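Local coordinates for putative uncharacterized protein (PDB 2ZQ5) that probably transfers sulfuryl groups from a PAPS-type donor to an acceptor, as a member of the sulfotransferase family with a P-loop-related fold, at residues 185-190 with 194-199; 115-120 with 330-335; 77-82 with 212-217; 264-269 with 368-373; 135-138 with 142-145. One frame throughout, in Å; residues are numbered along the deposited sequence.

Contact 1: 185-190 with 194-199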
# COMPACT_ATOMS: atom_id res chain seq x y z
N VAL A 185 0.85 5.82 4.68
CA VAL A 185 2.24 6.23 4.88
C VAL A 185 2.94 6.41 3.53
O VAL A 185 4.14 6.68 3.48
CB VAL A 185 3.04 5.23 5.76
CG1 VAL A 185 2.49 5.24 7.18
CG2 VAL A 185 2.98 3.83 5.17
N SER A 186 2.19 6.26 2.44
CA SER A 186 2.77 6.42 1.11
C SER A 186 3.09 7.89 0.85
O SER A 186 4.09 8.21 0.21
CB SER A 186 1.79 5.91 0.04
OG SER A 186 0.62 6.71 -0.02
N TYR A 187 2.25 8.77 1.35
CA TYR A 187 2.42 10.20 1.12
C TYR A 187 3.75 10.76 1.61
O TYR A 187 4.44 11.45 0.86
CB TYR A 187 1.27 10.99 1.75
CG TYR A 187 -0.08 10.55 1.23
CD1 TYR A 187 -0.35 10.50 -0.13
CD2 TYR A 187 -1.08 10.14 2.12
CE1 TYR A 187 -1.58 10.06 -0.61
CE2 TYR A 187 -2.32 9.70 1.64
CZ TYR A 187 -2.56 9.66 0.28
OH TYR A 187 -3.77 9.19 -0.19
N GLU A 188 4.10 10.46 2.85
CA GLU A 188 5.34 10.96 3.43
C GLU A 188 6.60 10.35 2.82
O GLU A 188 7.70 10.85 3.04
CB GLU A 188 5.33 10.77 4.94
CG GLU A 188 5.48 9.33 5.40
CD GLU A 188 5.14 9.17 6.86
OE1 GLU A 188 3.94 9.25 7.20
OE2 GLU A 188 6.07 8.99 7.67
N ALA A 189 6.45 9.26 2.07
CA ALA A 189 7.59 8.61 1.43
C ALA A 189 7.77 9.12 -0.01
O ALA A 189 8.72 8.76 -0.69
CB ALA A 189 7.38 7.10 1.43
N LEU A 190 6.85 9.98 -0.46
CA LEU A 190 6.89 10.52 -1.81
C LEU A 190 6.91 12.05 -1.82
O LEU A 190 6.96 12.67 -2.89
CB LEU A 190 5.69 10.02 -2.60
CG LEU A 190 5.70 8.51 -2.88
CD1 LEU A 190 4.32 8.05 -3.31
CD2 LEU A 190 6.74 8.20 -3.94
N PRO A 194 6.09 16.48 6.68
CA PRO A 194 6.24 16.14 8.10
C PRO A 194 5.03 16.43 8.97
O PRO A 194 4.77 15.71 9.93
CB PRO A 194 7.48 16.93 8.52
CG PRO A 194 7.48 18.10 7.58
CD PRO A 194 7.11 17.46 6.27
N SER A 195 4.27 17.48 8.65
CA SER A 195 3.10 17.81 9.44
C SER A 195 2.05 16.72 9.31
O SER A 195 1.36 16.39 10.28
CB SER A 195 2.52 19.16 9.01
OG SER A 195 3.46 20.20 9.23
N TYR A 196 1.93 16.15 8.12
CA TYR A 196 0.97 15.07 7.93
C TYR A 196 1.49 13.79 8.57
O TYR A 196 0.74 13.06 9.21
CB TYR A 196 0.69 14.84 6.44
CG TYR A 196 -0.18 13.64 6.17
CD1 TYR A 196 -1.58 13.70 6.31
CD2 TYR A 196 0.39 12.41 5.83
CE1 TYR A 196 -2.38 12.57 6.11
CE2 TYR A 196 -0.39 11.28 5.63
CZ TYR A 196 -1.77 11.36 5.77
OH TYR A 196 -2.52 10.22 5.57
N ALA A 197 2.78 13.52 8.39
CA ALA A 197 3.38 12.32 8.98
C ALA A 197 3.17 12.32 10.50
O ALA A 197 2.83 11.30 11.09
CB ALA A 197 4.87 12.25 8.65
N ASP A 198 3.38 13.49 11.11
CA ASP A 198 3.23 13.67 12.55
C ASP A 198 1.78 13.45 12.97
O ASP A 198 1.50 12.75 13.95
CB ASP A 198 3.66 15.08 12.95
CG ASP A 198 3.41 15.39 14.41
OD1 ASP A 198 4.08 14.77 15.27
OD2 ASP A 198 2.55 16.24 14.70
N TRP A 199 0.86 14.06 12.23
CA TRP A 199 -0.56 13.92 12.50
C TRP A 199 -0.96 12.45 12.41
O TRP A 199 -1.62 11.91 13.30
CB TRP A 199 -1.36 14.75 11.49
CG TRP A 199 -2.85 14.62 11.63
CD1 TRP A 199 -3.66 15.30 12.50
CD2 TRP A 199 -3.71 13.73 10.91
NE1 TRP A 199 -4.97 14.89 12.35
CE2 TRP A 199 -5.02 13.92 11.39
CE3 TRP A 199 -3.49 12.78 9.90
CZ2 TRP A 199 -6.11 13.20 10.89
CZ3 TRP A 199 -4.57 12.06 9.41
CH2 TRP A 199 -5.87 12.28 9.91
O HOH W 1 3.45 8.84 9.83
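Glu-188 and Tyr-187 meet Ala-197 and Tyr-196 where the turn at 186-188 folds back against the start of helix 194-201, a short loop-to-helix packing in the sulfotransferase fold. From CB outward, Glu-188 runs along Ala-197: its CB lies 4.0 Å from Ala-197 CB. With chi1 at 72°, CG lies between the backbone N and the carbonyl carbon, and the extended chain beyond it carries the carboxylate alongside the alanine. Glu-188 CD comes to 3.6 Å from Ala-197 CB, and both oxygens border that same carbon. Glu-188 OE1 takes a hydrogen from a water 2.7 Å away, which gives its other one to Ala-197 O, so the water ties the acid to the helix backbone. OE2 has a salt bridge with Arg-295 and a hydrogen bond with Thr-292; with these partners and the water, the buried carboxylate probably stays ionised. Tyr-187 and Tyr-196 form an offset edge-to-face pair, with planes at 78° and centroids 5.8 Å apart. Tyr-187 presents its CD2 side to the ring of Tyr-196, whose hydroxyl bonds Leu-182 O and Ser-184 N. Tyr-196 OH lies near the plane of the Tyr-187 ring, 3.7 Å from Tyr-187 CD2.

Contact 2: 115-120 with 330-335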
# COMPACT_ATOMS: atom_id res chain seq x y z
N PRO A 115 -3.94 -21.09 -5.38
CA PRO A 115 -5.29 -21.04 -5.97
C PRO A 115 -6.41 -20.92 -4.93
O PRO A 115 -7.52 -20.51 -5.25
CB PRO A 115 -5.37 -22.35 -6.74
CG PRO A 115 -3.95 -22.57 -7.16
CD PRO A 115 -3.19 -22.24 -5.90
N ALA A 116 -6.10 -21.30 -3.69
CA ALA A 116 -7.06 -21.24 -2.59
C ALA A 116 -6.99 -19.89 -1.89
O ALA A 116 -7.68 -19.66 -0.89
CB ALA A 116 -6.78 -22.36 -1.60
N HIS A 117 -6.14 -19.01 -2.40
CA HIS A 117 -5.97 -17.66 -1.85
C HIS A 117 -6.41 -16.64 -2.88
O HIS A 117 -6.61 -16.97 -4.05
CB HIS A 117 -4.51 -17.40 -1.49
CG HIS A 117 -4.01 -18.19 -0.31
ND1 HIS A 117 -2.71 -18.12 0.13
CD2 HIS A 117 -4.64 -19.06 0.51
CE1 HIS A 117 -2.56 -18.91 1.18
NE2 HIS A 117 -3.72 -19.49 1.43
N GLN A 118 -6.56 -15.40 -2.45
CA GLN A 118 -6.95 -14.32 -3.35
C GLN A 118 -6.20 -13.06 -2.94
O GLN A 118 -5.96 -12.82 -1.75
CB GLN A 118 -8.47 -14.08 -3.29
CG GLN A 118 -9.00 -13.60 -1.94
CD GLN A 118 -10.49 -13.34 -1.97
OE1 GLN A 118 -10.98 -12.56 -2.78
NE2 GLN A 118 -11.22 -13.98 -1.06
N GLY A 119 -5.81 -12.27 -3.94
CA GLY A 119 -5.08 -11.04 -3.68
C GLY A 119 -5.79 -9.84 -4.29
O GLY A 119 -6.76 -9.99 -5.04
N LEU A 120 -5.30 -8.65 -3.97
CA LEU A 120 -5.89 -7.41 -4.46
C LEU A 120 -5.41 -7.05 -5.86
O LEU A 120 -4.45 -6.30 -6.03
CB LEU A 120 -5.56 -6.27 -3.49
CG LEU A 120 -6.19 -4.91 -3.80
CD1 LEU A 120 -7.70 -4.99 -3.69
CD2 LEU A 120 -5.64 -3.89 -2.82
N ASP A 330 7.52 -23.16 5.18
CA ASP A 330 7.66 -22.99 6.62
C ASP A 330 6.61 -22.03 7.16
O ASP A 330 6.17 -22.16 8.30
CB ASP A 330 9.06 -22.50 6.97
CG ASP A 330 9.43 -22.77 8.42
OD1 ASP A 330 9.42 -23.96 8.81
OD2 ASP A 330 9.72 -21.81 9.16
N ILE A 331 6.22 -21.05 6.35
CA ILE A 331 5.20 -20.09 6.76
C ILE A 331 3.88 -20.85 6.92
O ILE A 331 3.16 -20.67 7.91
CB ILE A 331 5.04 -18.97 5.71
CG1 ILE A 331 6.27 -18.06 5.75
CG2 ILE A 331 3.77 -18.16 5.99
CD1 ILE A 331 6.30 -17.02 4.66
N TYR A 332 3.55 -21.69 5.94
CA TYR A 332 2.33 -22.48 6.01
C TYR A 332 2.37 -23.40 7.23
O TYR A 332 1.38 -23.53 7.95
CB TYR A 332 2.16 -23.33 4.75
CG TYR A 332 1.48 -22.62 3.59
CD1 TYR A 332 2.04 -21.49 3.00
CD2 TYR A 332 0.27 -23.09 3.08
CE1 TYR A 332 1.43 -20.85 1.92
CE2 TYR A 332 -0.36 -22.46 2.01
CZ TYR A 332 0.23 -21.35 1.43
OH TYR A 332 -0.37 -20.74 0.35
N ARG A 333 3.51 -24.04 7.45
CA ARG A 333 3.68 -24.94 8.58
C ARG A 333 3.43 -24.20 9.89
O ARG A 333 2.67 -24.65 10.74
CB ARG A 333 5.10 -25.52 8.60
CG ARG A 333 5.37 -26.45 9.78
CD ARG A 333 6.87 -26.67 9.98
NE ARG A 333 7.57 -25.42 10.26
CZ ARG A 333 7.35 -24.67 11.34
NH1 ARG A 333 6.46 -25.04 12.25
NH2 ARG A 333 8.03 -23.54 11.51
N HIS A 334 4.08 -23.05 10.04
CA HIS A 334 3.95 -22.23 11.24
C HIS A 334 2.50 -21.88 11.55
O HIS A 334 2.06 -21.97 12.70
CB HIS A 334 4.76 -20.94 11.09
CG HIS A 334 4.73 -20.06 12.30
ND1 HIS A 334 5.35 -20.40 13.48
CD2 HIS A 334 4.15 -18.86 12.51
CE1 HIS A 334 5.15 -19.45 14.37
NE2 HIS A 334 4.42 -18.50 13.81
N PHE A 335 1.75 -21.48 10.53
CA PHE A 335 0.35 -21.11 10.72
C PHE A 335 -0.62 -22.28 10.65
O PHE A 335 -1.84 -22.09 10.73
CB PHE A 335 -0.05 -20.04 9.69
CG PHE A 335 0.67 -18.72 9.85
CD1 PHE A 335 0.77 -18.12 11.11
CD2 PHE A 335 1.19 -18.06 8.75
CE1 PHE A 335 1.39 -16.88 11.25
CE2 PHE A 335 1.80 -16.81 8.88
CZ PHE A 335 1.90 -16.22 10.13
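The rings of His-117 and Tyr-332 lie nearly parallel, with planes 17° apart, yet they are slid so far past each other that they hardly overlap and their centroids stand 5.8 Å apart. The pair joins an edge strand of the parallel sheet to a helix of the sulfotransferase fold, which is related to the P-loop nucleotide-binding proteins: His-117 comes from the outermost strand 117-119, and Tyr-332 from helix 324-334, which comes after the opposite outer strand, 312-316, and helix 317-322. The backbones remain far apart, 12.4 Å between the CA atoms of His-117 and Tyr-332, and two long side chains reaching from opposite directions bridge the gap. His-117 CG lies anti to the carbonyl carbon (chi1 -70°), which carries the ring out toward Tyr-332. Its ND1 bonds to Leu-111 O, which probably fixes the rotation of the imidazole, with CE1 its nearest atom to the tyrosine. Met-347 of helix 341-348 and the loop residues Leu-337 and Leu-339 pack on the Tyr-332 side chain. One turn of helix 324-334 is also tied by a salt bridge within itself: Arg-333 grips Asp-330 side-on, NE and NH2 both meeting OD1 from above the carboxylate plane, with Arg-333 NE to Asp-330 OD1 at 2.8 Å. Back at the interface, Tyr-332 OH has its hydrogen-bond partner in Asp-114 OD2, while His-117 CE1 comes within 3.0 Å of Tyr-332 OH.

Contact 3: 77-82 with 212-217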
# COMPACT_ATOMS: atom_id res chain seq x y z
N SER A 77 -20.54 3.33 -4.13
CA SER A 77 -21.56 2.90 -5.09
C SER A 77 -21.60 1.38 -5.19
O SER A 77 -22.67 0.79 -5.28
CB SER A 77 -21.27 3.51 -6.46
OG SER A 77 -22.27 3.14 -7.39
N ALA A 78 -20.43 0.75 -5.18
CA ALA A 78 -20.36 -0.70 -5.27
C ALA A 78 -21.07 -1.37 -4.09
O ALA A 78 -21.74 -2.38 -4.26
CB ALA A 78 -18.90 -1.16 -5.33
N TRP A 79 -20.91 -0.81 -2.89
CA TRP A 79 -21.55 -1.37 -1.71
C TRP A 79 -23.07 -1.31 -1.84
O TRP A 79 -23.77 -2.20 -1.34
CB TRP A 79 -21.09 -0.65 -0.44
CG TRP A 79 -19.65 -0.92 -0.08
CD1 TRP A 79 -19.00 -2.12 -0.19
CD2 TRP A 79 -18.70 0.01 0.44
NE1 TRP A 79 -17.70 -1.99 0.24
CE2 TRP A 79 -17.49 -0.69 0.63
CE3 TRP A 79 -18.75 1.37 0.77
CZ2 TRP A 79 -16.33 -0.08 1.13
CZ3 TRP A 79 -17.61 1.98 1.27
CH2 TRP A 79 -16.41 1.25 1.45
N LYS A 80 -23.58 -0.28 -2.49
CA LYS A 80 -25.02 -0.13 -2.69
C LYS A 80 -25.49 -1.15 -3.72
O LYS A 80 -26.59 -1.69 -3.61
CB LYS A 80 -25.35 1.26 -3.22
CG LYS A 80 -25.15 2.39 -2.24
CD LYS A 80 -25.52 3.69 -2.92
CE LYS A 80 -25.35 4.89 -2.02
NZ LYS A 80 -25.64 6.14 -2.78
N GLN A 81 -24.65 -1.38 -4.72
CA GLN A 81 -24.97 -2.33 -5.78
C GLN A 81 -24.93 -3.77 -5.29
O GLN A 81 -25.66 -4.63 -5.78
CB GLN A 81 -23.97 -2.18 -6.93
CG GLN A 81 -24.04 -0.86 -7.68
CD GLN A 81 -22.89 -0.70 -8.64
OE1 GLN A 81 -22.58 -1.60 -9.41
NE2 GLN A 81 -22.25 0.47 -8.61
N TYR A 82 -24.06 -4.02 -4.32
CA TYR A 82 -23.88 -5.36 -3.77
C TYR A 82 -23.96 -5.37 -2.25
O TYR A 82 -22.96 -5.62 -1.57
CB TYR A 82 -22.53 -5.92 -4.21
CG TYR A 82 -22.40 -6.02 -5.71
CD1 TYR A 82 -22.93 -7.10 -6.41
CD2 TYR A 82 -21.79 -5.00 -6.45
CE1 TYR A 82 -22.85 -7.17 -7.80
CE2 TYR A 82 -21.70 -5.06 -7.83
CZ TYR A 82 -22.24 -6.15 -8.50
OH TYR A 82 -22.16 -6.22 -9.87
N HIS A 212 -11.19 -0.80 4.89
CA HIS A 212 -10.35 -1.72 4.13
C HIS A 212 -11.06 -3.08 4.07
O HIS A 212 -11.19 -3.69 3.01
CB HIS A 212 -8.99 -1.81 4.84
CG HIS A 212 -8.03 -2.80 4.25
ND1 HIS A 212 -8.03 -4.13 4.59
CD2 HIS A 212 -6.97 -2.63 3.42
CE1 HIS A 212 -7.01 -4.74 4.01
NE2 HIS A 212 -6.35 -3.85 3.29
N ARG A 213 -11.56 -3.53 5.22
CA ARG A 213 -12.27 -4.80 5.30
C ARG A 213 -13.55 -4.81 4.47
O ARG A 213 -13.85 -5.80 3.80
CB ARG A 213 -12.58 -5.14 6.76
CG ARG A 213 -13.33 -6.44 6.95
CD ARG A 213 -13.35 -6.86 8.41
NE ARG A 213 -14.20 -8.03 8.62
CZ ARG A 213 -15.53 -7.99 8.59
NH1 ARG A 213 -16.15 -6.84 8.37
NH2 ARG A 213 -16.23 -9.10 8.78
N ARG A 214 -14.31 -3.72 4.51
CA ARG A 214 -15.53 -3.63 3.71
C ARG A 214 -15.18 -3.77 2.24
O ARG A 214 -15.94 -4.35 1.46
CB ARG A 214 -16.25 -2.29 3.95
CG ARG A 214 -16.86 -2.14 5.34
CD ARG A 214 -17.75 -0.90 5.38
NE ARG A 214 -18.80 -0.98 4.36
CZ ARG A 214 -19.67 -0.01 4.11
NH1 ARG A 214 -19.63 1.12 4.80
NH2 ARG A 214 -20.59 -0.17 3.16
N ASN A 215 -14.03 -3.23 1.84
CA ASN A 215 -13.62 -3.34 0.45
C ASN A 215 -13.18 -4.76 0.11
O ASN A 215 -13.40 -5.22 -1.01
CB ASN A 215 -12.51 -2.33 0.14
CG ASN A 215 -13.07 -1.01 -0.37
OD1 ASN A 215 -13.90 -0.99 -1.28
ND2 ASN A 215 -12.63 0.10 0.22
N LEU A 216 -12.58 -5.48 1.06
CA LEU A 216 -12.19 -6.86 0.80
C LEU A 216 -13.46 -7.71 0.66
O LEU A 216 -13.52 -8.61 -0.18
CB LEU A 216 -11.33 -7.43 1.93
CG LEU A 216 -9.95 -6.79 2.16
CD1 LEU A 216 -9.12 -7.72 3.05
CD2 LEU A 216 -9.23 -6.58 0.83
N GLN A 217 -14.47 -7.42 1.48
CA GLN A 217 -15.74 -8.14 1.41
C GLN A 217 -16.38 -7.95 0.04
O GLN A 217 -16.92 -8.90 -0.54
CB GLN A 217 -16.72 -7.62 2.47
CG GLN A 217 -16.39 -7.98 3.90
CD GLN A 217 -17.40 -7.40 4.87
OE1 GLN A 217 -17.61 -6.19 4.91
NE2 GLN A 217 -18.03 -8.26 5.66
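Trp-79 carries nearly everything here: its indole, from helix 55-81, lies between the side chains of Arg-214 and Asn-215 on helix 206-219. In the tight part, the guanidinium of Arg-214 lies flat on one face of Trp-79, planes 26° apart, in a cation-pi stack with CZ 3.9 Å from the centroid of the six-membered ring; of the guanidinium atoms Arg-214 NH2 lies nearest, 3.3 Å from Trp-79 CD2. A bend at chi3 (57°) folds the arginine back over the ring, while nearer the backbone its CB rests 3.6 Å from Trp-79 CZ2. Trp-79 NE1 gives a weak hydrogen bond to Arg-214 O at 3.2 Å, so one residue is met through both its backbone and its side-chain tip. Asn-215 adds OD1 at 3.5 Å from Trp-79 CZ2, that oxygen being held by Ser-75 OG. The looser side begins at Arg-214, which is only partly buried although its guanidinium is held by the stack; beyond the tryptophan, Lys-80 turns from the interface to Asp-28. Helix 206-219 is thus sandwiched: helix 55-81 packs on it through Trp-79, while Leu-216 on another side rests on strand 227-231 of the central sheet and on helix 175-178.

Contact 4: 264-269 with 368-373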
# COMPACT_ATOMS: atom_id res chain seq x y z
N SER A 264 19.13 2.67 -1.40
CA SER A 264 18.26 2.19 -2.47
C SER A 264 16.85 2.73 -2.29
O SER A 264 16.19 3.12 -3.26
CB SER A 264 18.24 0.66 -2.48
OG SER A 264 17.39 0.17 -3.50
N MET A 265 16.38 2.75 -1.05
CA MET A 265 15.05 3.25 -0.73
C MET A 265 14.93 4.72 -1.11
O MET A 265 13.94 5.15 -1.70
CB MET A 265 14.76 3.07 0.76
CG MET A 265 14.69 1.62 1.20
SD MET A 265 14.74 1.44 3.00
CE MET A 265 13.27 2.32 3.46
N CYS A 266 15.96 5.49 -0.77
CA CYS A 266 15.96 6.92 -1.07
C CYS A 266 16.07 7.17 -2.57
O CYS A 266 15.43 8.08 -3.10
CB CYS A 266 17.12 7.61 -0.34
SG CYS A 266 16.92 7.66 1.46
N SER A 267 16.88 6.37 -3.25
CA SER A 267 17.06 6.50 -4.69
C SER A 267 15.74 6.23 -5.41
O SER A 267 15.41 6.90 -6.38
CB SER A 267 18.14 5.54 -5.18
OG SER A 267 18.36 5.68 -6.57
N LEU A 268 14.99 5.24 -4.92
CA LEU A 268 13.70 4.92 -5.53
C LEU A 268 12.76 6.11 -5.40
O LEU A 268 12.09 6.51 -6.35
CB LEU A 268 13.08 3.69 -4.86
CG LEU A 268 11.64 3.36 -5.27
CD1 LEU A 268 11.57 3.10 -6.76
CD2 LEU A 268 11.16 2.15 -4.50
N ALA A 269 12.71 6.68 -4.20
CA ALA A 269 11.84 7.83 -3.95
C ALA A 269 12.26 9.02 -4.80
O ALA A 269 11.42 9.73 -5.35
CB ALA A 269 11.90 8.21 -2.47
N ALA A 368 25.71 8.82 1.20
CA ALA A 368 26.15 10.21 1.25
C ALA A 368 25.27 11.11 0.38
O ALA A 368 25.06 12.28 0.69
CB ALA A 368 27.61 10.32 0.80
N ASP A 369 24.75 10.56 -0.72
CA ASP A 369 23.88 11.33 -1.60
C ASP A 369 22.65 11.82 -0.86
O ASP A 369 22.02 12.81 -1.25
CB ASP A 369 23.42 10.50 -2.80
CG ASP A 369 24.56 10.13 -3.74
OD1 ASP A 369 25.52 10.92 -3.85
OD2 ASP A 369 24.47 9.06 -4.38
N TYR A 370 22.30 11.13 0.22
CA TYR A 370 21.12 11.49 0.99
C TYR A 370 21.47 11.98 2.39
O TYR A 370 20.65 11.90 3.31
CB TYR A 370 20.18 10.29 1.04
CG TYR A 370 19.89 9.79 -0.35
CD1 TYR A 370 19.06 10.51 -1.21
CD2 TYR A 370 20.53 8.65 -0.86
CE1 TYR A 370 18.88 10.13 -2.53
CE2 TYR A 370 20.35 8.26 -2.18
CZ TYR A 370 19.53 9.00 -3.01
OH TYR A 370 19.39 8.64 -4.33
N GLY A 371 22.69 12.51 2.53
CA GLY A 371 23.15 13.05 3.79
C GLY A 371 23.29 12.06 4.93
O GLY A 371 23.22 12.45 6.10
N LEU A 372 23.52 10.80 4.60
CA LEU A 372 23.63 9.78 5.62
C LEU A 372 24.94 9.02 5.60
O LEU A 372 25.65 9.00 4.59
CB LEU A 372 22.49 8.76 5.46
CG LEU A 372 21.06 9.30 5.40
CD1 LEU A 372 20.11 8.17 5.05
CD2 LEU A 372 20.69 9.93 6.73
N THR A 373 25.26 8.40 6.73
CA THR A 373 26.44 7.56 6.85
C THR A 373 25.90 6.21 7.28
O THR A 373 24.80 6.11 7.82
CB THR A 373 27.42 8.05 7.94
OG1 THR A 373 26.80 7.96 9.23
CG2 THR A 373 27.85 9.48 7.68
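A CH-pi contact joins Cys-266 of helix 262-272 to Tyr-370 in the loop leading to the last helix, 374-380, joining the C-terminal region to the body of the sulfotransferase fold. Cys-266 CB stands almost straight over the middle of the Tyr-370 ring, 3.4 Å from its centroid and 8° off the normal; Cys-266 CB also lies 3.5 Å from Tyr-370 CG. With its chi1 at -68°, the cysteine carries its sulfur beside its own backbone N, and SG approaches the Tyr-370 ring obliquely, 4.5 Å from its centroid. The opposite face is covered by Asp-369 CB, so the ring is held between the helix and the residue before it in the chain. Farther out, the phenol tip lies along Ser-267: Tyr-370 OH is 3.2 Å from Ser-267 CA and 3.4 Å from Ser-267 CB. The hydroxyl finds its polar partner in Gln-270 OE1, one turn on, which fixes the tip against the helix. Leu-372, on the same side, packs on Met-290 of helix 282-304, a helix that also packs on Cys-266 through Ile-285 and Ala-289. In motif terms this is a ring lying flat on a helix surface, a CH-pi pair with a cysteine sulfur-aromatic contact at its margin.

Contact 5: 135-138 with 142-145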
# COMPACT_ATOMS: atom_id res chain seq x y z
N GLU A 135 -11.38 -15.97 -16.28
CA GLU A 135 -11.47 -16.18 -17.72
C GLU A 135 -12.23 -15.09 -18.48
O GLU A 135 -12.18 -15.03 -19.71
CB GLU A 135 -12.09 -17.55 -18.03
CG GLU A 135 -13.54 -17.72 -17.59
CD GLU A 135 -13.69 -18.05 -16.11
OE1 GLU A 135 -14.84 -18.29 -15.68
OE2 GLU A 135 -12.68 -18.07 -15.38
N THR A 136 -12.93 -14.22 -17.76
CA THR A 136 -13.71 -13.17 -18.41
C THR A 136 -13.02 -11.81 -18.48
O THR A 136 -13.49 -10.92 -19.18
CB THR A 136 -15.06 -12.94 -17.69
OG1 THR A 136 -14.82 -12.39 -16.39
CG2 THR A 136 -15.82 -14.25 -17.55
N TRP A 137 -11.92 -11.65 -17.76
CA TRP A 137 -11.24 -10.36 -17.75
C TRP A 137 -10.89 -9.75 -19.10
O TRP A 137 -11.14 -8.57 -19.33
CB TRP A 137 -9.98 -10.44 -16.88
CG TRP A 137 -10.27 -10.69 -15.43
CD1 TRP A 137 -11.47 -11.03 -14.87
CD2 TRP A 137 -9.32 -10.68 -14.36
NE1 TRP A 137 -11.33 -11.24 -13.52
CE2 TRP A 137 -10.02 -11.03 -13.18
CE3 TRP A 137 -7.95 -10.41 -14.28
CZ2 TRP A 137 -9.39 -11.11 -11.93
CZ3 TRP A 137 -7.32 -10.49 -13.04
CH2 TRP A 137 -8.04 -10.84 -11.89
N GLU A 138 -10.32 -10.55 -20.00
CA GLU A 138 -9.94 -10.04 -21.32
C GLU A 138 -11.13 -9.59 -22.17
O GLU A 138 -10.95 -8.99 -23.23
CB GLU A 138 -9.14 -11.10 -22.09
CG GLU A 138 -7.76 -11.41 -21.51
CD GLU A 138 -6.86 -10.19 -21.43
OE1 GLU A 138 -7.09 -9.22 -22.19
OE2 GLU A 138 -5.91 -10.21 -20.62
N LEU A 142 -14.27 -2.80 -18.30
CA LEU A 142 -13.43 -2.09 -17.35
C LEU A 142 -11.99 -2.61 -17.28
O LEU A 142 -11.05 -1.82 -17.21
CB LEU A 142 -14.08 -2.12 -15.96
CG LEU A 142 -15.40 -1.35 -15.86
CD1 LEU A 142 -15.96 -1.46 -14.45
CD2 LEU A 142 -15.18 0.11 -16.24
N TYR A 143 -11.82 -3.93 -17.29
CA TYR A 143 -10.47 -4.49 -17.24
C TYR A 143 -9.69 -4.04 -18.47
O TYR A 143 -8.56 -3.56 -18.36
CB TYR A 143 -10.50 -6.01 -17.22
CG TYR A 143 -9.13 -6.64 -17.26
CD1 TYR A 143 -8.37 -6.79 -16.10
CD2 TYR A 143 -8.57 -7.07 -18.46
CE1 TYR A 143 -7.10 -7.34 -16.13
CE2 TYR A 143 -7.29 -7.63 -18.51
CZ TYR A 143 -6.56 -7.76 -17.33
OH TYR A 143 -5.30 -8.31 -17.37
N ARG A 144 -10.29 -4.20 -19.64
CA ARG A 144 -9.66 -3.81 -20.89
C ARG A 144 -9.35 -2.32 -20.87
O ARG A 144 -8.30 -1.89 -21.34
CB ARG A 144 -10.57 -4.14 -22.07
CG ARG A 144 -10.82 -5.63 -22.26
CD ARG A 144 -11.87 -5.87 -23.34
NE ARG A 144 -11.49 -5.27 -24.61
CZ ARG A 144 -10.50 -5.70 -25.39
NH1 ARG A 144 -9.79 -6.76 -25.03
NH2 ARG A 144 -10.23 -5.08 -26.52
N GLN A 145 -10.28 -1.54 -20.33
CA GLN A 145 -10.13 -0.10 -20.23
C GLN A 145 -8.87 0.22 -19.43
O GLN A 145 -8.01 0.97 -19.89
CB GLN A 145 -11.36 0.50 -19.54
CG GLN A 145 -11.34 2.01 -19.37
CD GLN A 145 -12.66 2.55 -18.86
OE1 GLN A 145 -13.69 2.44 -19.54
NE2 GLN A 145 -12.65 3.14 -17.67
O HOH W 2 -4.15 -8.28 -19.77
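Tyr-143 turns its CG anti to the backbone N (chi1 177°) and thereby swings its ring back over Trp-137, while Arg-144, bent at chi3 (57°), curls toward the backbone of Glu-138. Both come from the first turn of helix 141-156, where Asn-140 OD1 accepts from Tyr-143 N, and the loop before the helix packs on that turn. Trp-137 CB sits over the centre of the Tyr-143 ring in a CH-pi contact, 3.9 Å from the centroid. The indole itself meets the phenol obliquely, with Trp-137 CE3 3.7 Å from Tyr-143 CE1, and Trp-137 O lies against the ring at CD2. Around them Trp-123 stands edge-to-face to both rings, making an aromatic cluster, and Pro-132 O takes the indole NE1. The backbone is drawn in as well: Arg-144 NH1 donates to Glu-138 O at 3.1 Å, bending to 146° at the hydrogen, with the donor tilted from the carbonyl plane. This half lies at the surface, where both Glu-138 and Arg-144 are exposed. The glutamate carboxylate stands nearly at right angles to the phenol ring, Glu-138 OE2 being 3.6 Å from Tyr-143 CE2. One water bridges the two groups, 2.7 Å from Glu-138 OE2, to which it donates, and 2.7 Å from Tyr-143 OH.

Overall arrangement
Contacts 1 and 4 touch, Ala-189 O resting 3.7 Å from Ala-269 CB, with centres about 18 Å apart. Contacts 2 and 5 lie across the chain's centre from contact 1, and contact 3 across it from contact 4. Nearest atoms of contacts 2 and 3 are about 5 Å apart. For contacts 2 and 5 the gap is about 7 Å, and for contacts 3 and 5 about 8 Å. Contacts 1 and 5 each close short loops, whereas contact 2 spans most of the family region. The cofactor site is probably the loop between strand 94-97 and helix 104-111, as in related sulfotransferases; helix 262-272, which carries one side of contact 4, packs on this loop through Ser-264 and Met-265.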